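Local coordinates for AopB (Aeromonas hydrophila, PDB 3WXX), which probably serves as a hydrophobic translocator of the type III secretion system, helping to build the translocon in the host membrane and held beforehand by its chaperone AcrH, at residues 187-190 / 191-195. Residues are numbered along the deposited sequence; the frame is centred on the assembly and turned at random.
Sequences EILV and AIVSI
V190 and S194 meet through one carbonyl oxygen that accepts two hydrogen bonds. S194 N donates to V190 O over 2.8 Å, almost straight at hydrogen (178°), and S194 OG reaches the same V190 O at 2.5 Å. The second distance is very short, and at 2.70 Å resolution its exact value should not be pressed. With chi1 of S194 at -25°, the hydroxyl is directed back toward the preceding turn and onto that oxygen. Beside it, V193 takes a staggered chi1 of 174°, which sets CG2 next to its own backbone N; the methyl therefore leans back over the preceding turn. There V193 CG2 comes within 3.4 Å of the carbonyl oxygen L189 O. The same V193 CG2 also makes a loose apolar contact with L189 CD1 at 4.3 Å. I188 and I192 lie side by side and point the same way, although the modelled fit of their ends is too tight to interpret in detail.

The i to i+4 backbone bonds mark 187-195 as alpha-helical, part of helix 179-198, and these residues lie within a predicted transmembrane segment: A191 N bonds to E187 O at 2.8 Å, V193 N to L189 O at 3.2 Å, and I192 N to I188 O, an oxygen whose modelled position is less sure. A191 CB packs against the turn before it, 3.4 Å from E187 O.

Neighbouring elements surround several faces of this helix. A191 rests on V145, M148 and M149 of helix 126-151, whereas I188 and I192 turn to helix 201-217, touching V211 and M208 respectively. S194 also meets T36 and A39 of helix 24-42, and its carbonyl oxygen pairs with the hydroxyl of T198.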
loop_
_atom_site.group_PDB
_atom_site.type_symbol
_atom_site.label_atom_id
_atom_site.label_comp_id
_atom_site.label_asym_id
_atom_site.label_seq_id
_atom_site.Cartn_x
_atom_site.Cartn_y
_atom_site.Cartn_z
ATOM N N GLU B 187 11.685 0.256 7.885
ATOM C CA GLU B 187 10.266 0.546 7.629
ATOM C C GLU B 187 9.341 -0.434 8.347
ATOM O O GLU B 187 8.375 -0.029 9.019
ATOM C CB GLU B 187 9.979 0.522 6.126
ATOM C CG GLU B 187 8.664 1.182 5.760
ATOM C CD GLU B 187 8.396 2.487 6.520
ATOM O OE1 GLU B 187 9.156 3.474 6.327
ATOM O OE2 GLU B 187 7.416 2.519 7.318
ATOM N N ILE B 188 9.673 -1.720 8.250
ATOM C CA ILE B 188 8.885 -2.721 8.939
ATOM C C ILE B 188 8.798 -2.311 10.376
ATOM O O ILE B 188 7.723 -2.113 10.905
ATOM C CB ILE B 188 9.496 -4.112 8.876
ATOM C CG1 ILE B 188 9.538 -4.636 7.442
ATOM C CG2 ILE B 188 8.711 -5.060 9.790
ATOM C CD1 ILE B 188 10.128 -6.043 7.352
ATOM N N LEU B 189 9.961 -2.168 10.999
ATOM C CA LEU B 189 10.040 -1.857 12.405
ATOM C C LEU B 189 9.271 -0.612 12.742
ATOM O O LEU B 189 8.515 -0.609 13.709
ATOM C CB LEU B 189 11.485 -1.712 12.806
ATOM C CG LEU B 189 11.805 -1.225 14.220
ATOM C CD1 LEU B 189 11.042 -1.974 15.304
ATOM C CD2 LEU B 189 13.310 -1.370 14.402
ATOM N N VAL B 190 9.404 0.442 11.941
ATOM C CA VAL B 190 8.653 1.686 12.259
ATOM C C VAL B 190 7.129 1.392 12.190
ATOM O O VAL B 190 6.367 1.768 13.105
ATOM C CB VAL B 190 9.083 2.960 11.442
ATOM C CG1 VAL B 190 10.506 2.866 10.900
ATOM C CG2 VAL B 190 8.124 3.236 10.294
ATOM N N ALA B 191 6.710 0.686 11.127
ATOM C CA ALA B 191 5.293 0.302 10.951
ATOM C C ALA B 191 4.727 -0.440 12.161
ATOM O O ALA B 191 3.619 -0.136 12.616
ATOM C CB ALA B 191 5.110 -0.537 9.684
ATOM N N ILE B 192 5.488 -1.421 12.671
ATOM C CA ILE B 192 5.082 -2.153 13.890
ATOM C C ILE B 192 4.831 -1.221 15.062
ATOM O O ILE B 192 3.838 -1.365 15.787
ATOM C CB ILE B 192 6.108 -3.207 14.337
ATOM C CG1 ILE B 192 5.969 -4.451 13.474
ATOM C CG2 ILE B 192 5.810 -3.664 15.738
ATOM C CD1 ILE B 192 6.846 -4.434 12.265
ATOM N N VAL B 193 5.740 -0.274 15.248
ATOM C CA VAL B 193 5.586 0.661 16.336
ATOM C C VAL B 193 4.318 1.455 16.069
ATOM O O VAL B 193 3.432 1.545 16.928
ATOM C CB VAL B 193 6.812 1.586 16.466
ATOM C CG1 VAL B 193 6.570 2.645 17.525
ATOM C CG2 VAL B 193 8.059 0.783 16.809
ATOM N N SER B 194 4.240 2.032 14.871
ATOM C CA SER B 194 3.070 2.831 14.486
ATOM C C SER B 194 1.789 2.050 14.760
ATOM O O SER B 194 0.824 2.639 15.234
ATOM C CB SER B 194 3.138 3.241 13.012
ATOM O OG SER B 194 4.488 3.271 12.547
ATOM N N ILE B 195 1.758 0.741 14.443
ATOM C CA ILE B 195 0.550 -0.066 14.721
ATOM C C ILE B 195 0.323 -0.092 16.219
ATOM O O ILE B 195 -0.782 0.171 16.685
ATOM C CB ILE B 195 0.618 -1.528 14.212
ATOM C CG1 ILE B 195 0.706 -1.636 12.681
ATOM C CG2 ILE B 195 -0.609 -2.309 14.652
ATOM C CD1 ILE B 195 -0.542 -1.211 11.938
#